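Local coordinates for protein cellulase (Soil metagenome, PDB 5I2U) that probably hydrolyses the beta-1,4-glucosidic bonds of cellulose as a halotolerant family 5 glycoside hydrolase with a TIM-barrel fold, at residues D189-D200 against I211-H222. Sequence-based numbering, arbitrary orientation.
With MG (magnesium ion), chain H.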
loop_
_atom_site.group_PDB
_atom_site.type_symbol
_atom_site.label_atom_id
_atom_site.label_comp_id
_atom_site.label_asym_id
_atom_site.label_seq_id
_atom_site.Cartn_x
_atom_site.Cartn_y
_atom_site.Cartn_z
ATOM N N ASP A 189 -4.823 -5.842 17.213
ATOM C CA ASP A 189 -4.713 -4.364 17.111
ATOM C C ASP A 189 -4.175 -3.748 15.798
ATOM O O ASP A 189 -4.529 -2.592 15.501
ATOM C CB ASP A 189 -3.894 -3.813 18.291
ATOM C CG ASP A 189 -2.482 -4.341 18.318
ATOM O OD1 ASP A 189 -2.226 -5.407 17.724
ATOM O OD2 ASP A 189 -1.620 -3.711 18.945
ATOM N N ASN A 190 -3.342 -4.471 15.034
ATOM C CA ASN A 190 -2.659 -3.871 13.877
ATOM C C ASN A 190 -3.624 -3.538 12.748
ATOM O O ASN A 190 -4.688 -4.150 12.623
ATOM C CB ASN A 190 -1.530 -4.754 13.336
ATOM C CG ASN A 190 -0.337 -4.821 14.264
ATOM O OD1 ASN A 190 -0.494 -4.980 15.462
ATOM N ND2 ASN A 190 0.857 -4.678 13.717
ATOM N N ILE A 191 -3.234 -2.572 11.923
ATOM C CA ILE A 191 -4.127 -2.046 10.887
ATOM C C ILE A 191 -4.305 -3.087 9.785
ATOM O O ILE A 191 -3.345 -3.768 9.417
ATOM C CB ILE A 191 -3.618 -0.731 10.224
ATOM C CG1 ILE A 191 -3.192 0.332 11.258
ATOM C CG2 ILE A 191 -4.690 -0.159 9.287
ATOM C CD1 ILE A 191 -4.273 0.789 12.224
ATOM N N ILE A 192 -5.542 -3.204 9.293
ATOM C CA ILE A 192 -5.880 -4.038 8.152
ATOM C C ILE A 192 -6.503 -3.144 7.103
ATOM O O ILE A 192 -7.501 -2.472 7.385
ATOM C CB ILE A 192 -6.899 -5.142 8.490
ATOM C CG1 ILE A 192 -6.363 -6.066 9.598
ATOM C CG2 ILE A 192 -7.199 -5.953 7.230
ATOM C CD1 ILE A 192 -7.399 -7.001 10.209
ATOM N N LEU A 193 -5.933 -3.149 5.899
ATOM C CA LEU A 193 -6.449 -2.345 4.816
ATOM C C LEU A 193 -7.306 -3.217 3.921
ATOM O O LEU A 193 -6.892 -4.312 3.543
ATOM C CB LEU A 193 -5.295 -1.742 4.032
ATOM C CG LEU A 193 -4.242 -0.949 4.812
ATOM C CD1 LEU A 193 -3.283 -0.333 3.801
ATOM C CD2 LEU A 193 -4.830 0.141 5.695
ATOM N N VAL A 194 -8.485 -2.717 3.557
ATOM C CA VAL A 194 -9.506 -3.507 2.851
ATOM C C VAL A 194 -9.777 -2.940 1.466
ATOM O O VAL A 194 -10.184 -1.797 1.328
ATOM C CB VAL A 194 -10.825 -3.539 3.649
ATOM C CG1 VAL A 194 -11.936 -4.252 2.871
ATOM C CG2 VAL A 194 -10.595 -4.213 4.990
ATOM N N GLY A 195 -9.570 -3.766 0.452
ATOM C CA GLY A 195 -9.806 -3.396 -0.919
ATOM C C GLY A 195 -11.276 -3.446 -1.262
ATOM O O GLY A 195 -12.073 -4.024 -0.524
ATOM N N SER A 196 -11.620 -2.840 -2.395
ATOM C CA SER A 196 -12.985 -2.831 -2.899
ATOM C C SER A 196 -12.985 -2.969 -4.428
ATOM O O SER A 196 -11.937 -2.773 -5.067
ATOM C CB SER A 196 -13.717 -1.562 -2.446
ATOM O OG SER A 196 -13.095 -0.395 -2.929
ATOM N N PRO A 197 -14.152 -3.319 -5.019
ATOM C CA PRO A 197 -14.160 -3.627 -6.455
ATOM C C PRO A 197 -13.829 -2.446 -7.362
ATOM O O PRO A 197 -13.851 -1.284 -6.928
ATOM C CB PRO A 197 -15.591 -4.137 -6.717
ATOM C CG PRO A 197 -16.163 -4.443 -5.381
ATOM C CD PRO A 197 -15.486 -3.515 -4.422
ATOM N N HIS A 198 -13.507 -2.778 -8.609
ATOM C CA HIS A 198 -13.016 -1.827 -9.600
ATOM C C HIS A 198 -11.745 -1.129 -9.120
ATOM O O HIS A 198 -11.646 0.095 -9.136
ATOM C CB HIS A 198 -14.120 -0.842 -10.029
ATOM C CG HIS A 198 -15.228 -1.498 -10.790
ATOM N ND1 HIS A 198 -16.458 -1.768 -10.234
ATOM C CD2 HIS A 198 -15.278 -1.967 -12.060
ATOM C CE1 HIS A 198 -17.222 -2.365 -11.130
ATOM N NE2 HIS A 198 -16.531 -2.495 -12.249
ATOM N N TRP A 199 -10.773 -1.940 -8.708
ATOM C CA TRP A 199 -9.424 -1.479 -8.364
ATOM C C TRP A 199 -9.450 -0.470 -7.228
ATOM O O TRP A 199 -8.818 0.580 -7.299
ATOM C CB TRP A 199 -8.726 -0.948 -9.634
ATOM C CG TRP A 199 -8.831 -1.953 -10.741
ATOM C CD1 TRP A 199 -8.083 -3.088 -10.882
ATOM C CD2 TRP A 199 -9.790 -1.966 -11.814
ATOM N NE1 TRP A 199 -8.481 -3.780 -11.998
ATOM C CE2 TRP A 199 -9.527 -3.116 -12.589
ATOM C CE3 TRP A 199 -10.824 -1.105 -12.207
ATOM C CZ2 TRP A 199 -10.265 -3.436 -13.736
ATOM C CZ3 TRP A 199 -11.562 -1.414 -13.350
ATOM C CH2 TRP A 199 -11.277 -2.577 -14.104
ATOM N N ASP A 200 -10.196 -0.811 -6.180
ATOM C CA ASP A 200 -10.414 0.067 -5.027
ATOM C C ASP A 200 -10.966 1.451 -5.427
ATOM O O ASP A 200 -10.482 2.480 -4.945
ATOM C CB ASP A 200 -9.145 0.200 -4.185
ATOM C CG ASP A 200 -8.434 -1.128 -3.987
ATOM O OD1 ASP A 200 -9.089 -2.097 -3.536
ATOM O OD2 ASP A 200 -7.220 -1.202 -4.289
ATOM N N ILE A 211 -18.170 -2.921 6.798
ATOM C CA ILE A 211 -17.908 -4.002 7.747
ATOM C C ILE A 211 -18.107 -3.456 9.168
ATOM O O ILE A 211 -17.551 -2.423 9.526
ATOM C CB ILE A 211 -16.475 -4.564 7.605
ATOM C CG1 ILE A 211 -16.234 -5.069 6.175
ATOM C CG2 ILE A 211 -16.231 -5.708 8.583
ATOM C CD1 ILE A 211 -14.779 -5.319 5.840
ATOM N N ARG A 212 -18.876 -4.178 9.979
ATOM C CA ARG A 212 -19.270 -3.718 11.310
ATOM C C ARG A 212 -18.579 -4.528 12.392
ATOM O O ARG A 212 -18.042 -5.615 12.129
ATOM C CB ARG A 212 -20.783 -3.831 11.454
ATOM C CG ARG A 212 -21.536 -2.899 10.516
ATOM C CD ARG A 212 -23.005 -3.257 10.382
ATOM N NE ARG A 212 -23.728 -2.218 9.643
ATOM C CZ ARG A 212 -23.735 -2.065 8.315
ATOM N NH1 ARG A 212 -23.056 -2.892 7.507
ATOM N NH2 ARG A 212 -24.436 -1.069 7.780
ATOM N N ASP A 213 -18.592 -3.976 13.606
ATOM C CA ASP A 213 -17.997 -4.604 14.799
ATOM C C ASP A 213 -16.528 -4.992 14.588
ATOM O O ASP A 213 -16.092 -6.081 14.961
ATOM C CB ASP A 213 -18.830 -5.821 15.226
ATOM C CG ASP A 213 -20.292 -5.482 15.420
ATOM O OD1 ASP A 213 -20.601 -4.744 16.376
ATOM O OD2 ASP A 213 -21.128 -5.948 14.615
ATOM N N VAL A 214 -15.782 -4.101 13.949
ATOM C CA VAL A 214 -14.363 -4.327 13.672
ATOM C C VAL A 214 -13.608 -3.027 13.947
ATOM O O VAL A 214 -14.114 -1.943 13.661
ATOM C CB VAL A 214 -14.126 -4.893 12.232
ATOM C CG1 VAL A 214 -14.851 -6.224 12.061
ATOM C CG2 VAL A 214 -14.607 -3.954 11.129
ATOM N N SER A 215 -12.445 -3.126 14.580
ATOM C CA SER A 215 -11.636 -1.941 14.865
ATOM C C SER A 215 -10.331 -1.949 14.064
ATOM O O SER A 215 -9.889 -2.992 13.584
ATOM C CB SER A 215 -11.359 -1.834 16.366
ATOM O OG SER A 215 -10.545 -2.899 16.813
ATOM N N ASN A 216 -9.741 -0.768 13.922
ATOM C CA ASN A 216 -8.457 -0.578 13.248
ATOM C C ASN A 216 -8.392 -1.174 11.844
ATOM O O ASN A 216 -7.432 -1.857 11.483
ATOM C CB ASN A 216 -7.307 -1.093 14.130
ATOM C CG ASN A 216 -7.033 -0.194 15.302
ATOM O OD1 ASN A 216 -7.636 0.869 15.452
ATOM N ND2 ASN A 216 -6.127 -0.624 16.162
ATOM N N ILE A 217 -9.443 -0.932 11.072
ATOM C CA ILE A 217 -9.402 -1.187 9.647
ATOM C C ILE A 217 -9.598 0.116 8.878
ATOM O O ILE A 217 -10.198 1.068 9.395
ATOM C CB ILE A 217 -10.398 -2.276 9.190
ATOM C CG1 ILE A 217 -11.840 -1.768 9.133
ATOM C CG2 ILE A 217 -10.287 -3.501 10.088
ATOM C CD1 ILE A 217 -12.702 -2.589 8.197
ATOM N N MET A 218 -9.055 0.143 7.659
ATOM C CA MET A 218 -9.320 1.207 6.692
ATOM C C MET A 218 -9.569 0.590 5.336
ATOM O O MET A 218 -9.226 -0.564 5.082
ATOM C CB MET A 218 -8.154 2.179 6.612
ATOM C CG MET A 218 -7.660 2.647 7.970
ATOM S SD MET A 218 -6.363 3.881 7.847
ATOM C CE MET A 218 -7.324 5.380 7.570
ATOM N N TYR A 219 -10.190 1.378 4.474
ATOM C CA TYR A 219 -10.511 0.956 3.123
ATOM C C TYR A 219 -9.549 1.611 2.134
ATOM O O TYR A 219 -9.199 2.781 2.289
ATOM C CB TYR A 219 -11.964 1.302 2.823
ATOM C CG TYR A 219 -12.915 0.574 3.752
ATOM C CD1 TYR A 219 -13.370 -0.711 3.449
ATOM C CD2 TYR A 219 -13.317 1.148 4.960
ATOM C CE1 TYR A 219 -14.235 -1.374 4.298
ATOM C CE2 TYR A 219 -14.190 0.490 5.818
ATOM C CZ TYR A 219 -14.644 -0.769 5.484
ATOM O OH TYR A 219 -15.491 -1.436 6.343
ATOM N N THR A 220 -9.099 0.848 1.137
ATOM C CA THR A 220 -8.115 1.370 0.221
ATOM C C THR A 220 -8.770 2.094 -0.927
ATOM O O THR A 220 -9.940 1.846 -1.272
ATOM C CB THR A 220 -7.112 0.308 -0.264
ATOM O OG1 THR A 220 -7.800 -0.735 -0.950
ATOM C CG2 THR A 220 -6.336 -0.270 0.920
ATOM N N MET A 221 -8.011 3.029 -1.489
ATOM C CA MET A 221 -8.369 3.683 -2.738
ATOM C C MET A 221 -7.110 3.773 -3.570
ATOM O O MET A 221 -6.067 4.134 -3.042
ATOM C CB MET A 221 -8.962 5.073 -2.472
ATOM C CG MET A 221 -9.586 5.732 -3.692
ATOM S SD MET A 221 -8.441 6.718 -4.687
ATOM C CE MET A 221 -8.233 8.153 -3.635
ATOM N N HIS A 222 -7.205 3.421 -4.851
ATOM C CA HIS A 222 -6.094 3.541 -5.793
ATOM C C HIS A 222 -6.426 4.517 -6.921
ATOM O O HIS A 222 -7.488 4.430 -7.535
ATOM C CB HIS A 222 -5.742 2.183 -6.393
ATOM C CG HIS A 222 -5.163 1.207 -5.410
ATOM N ND1 HIS A 222 -4.688 -0.021 -5.798
ATOM C CD2 HIS A 222 -4.973 1.274 -4.071
ATOM C CE1 HIS A 222 -4.232 -0.672 -4.741
ATOM N NE2 HIS A 222 -4.397 0.092 -3.681
HETATM MG MG MG H . -0.681 -6.378 17.022
HETATM O O HOH W 1 0.391 -5.212 18.324
HETATM O O HOH W 2 -8.081 2.267 -9.283
HETATM O O HOH W 3 -0.297 -8.083 18.653
#
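Strands 192-194 and 217-224 are neighbouring parallel strands of the TIM barrel, with Ile192, Leu193 and Val194 paired to Ile217, Met218 and Tyr219. Four backbone hydrogen bonds establish the register: Ile192 N to Asn216 O, Met218 N to Ile192 O, Val194 N to Met218 O (2.7 Å) and Thr220 N to Val194 O. Val194 lies alongside Tyr219, its CB 3.8 Å from CD1 of that ring, while the phenol OH accepts a bond from Ile211 N and so ties the incoming loop to the strand. Leu193 CB meets Thr220 CG2 at 3.6 Å, the two side chains crossing nearly at right angles. Before the strands, Asn216 ND2 donates to Asp189 O (2.6 Å, 161° at the hydrogen); the donor meets a lone pair of the oxygen and lies in the carbonyl plane. Asp189 OD1 and Asn190 OD1 bind magnesium, whose site Gly151 and Asp187 share.

Past the strands, with Asp200 CG anti to the carbonyl carbon (chi1 -43°), the carboxylate runs beside the His222 side chain, and this brings OD2 3.0 Å above the centre of the ring, the carboxylate turned 79° from the ring plane. OD1 accepts Ser196 N at 2.9 Å through its anti lone pair. An alanine in place of Asp200 would probably cost Ser196 N this acceptor and leave the His222 ring without the carboxylate oxygen over its face. Both ring nitrogens of His222 have partners of their own, ND1 hydrogen-bonded to Glu163 and NE2 to Ser249. Helix 169-186 packs on Ile192 and Val194, whereas Leu193 and Thr220 contact strands 156-159 and 246-252, which flank the pair in the barrel.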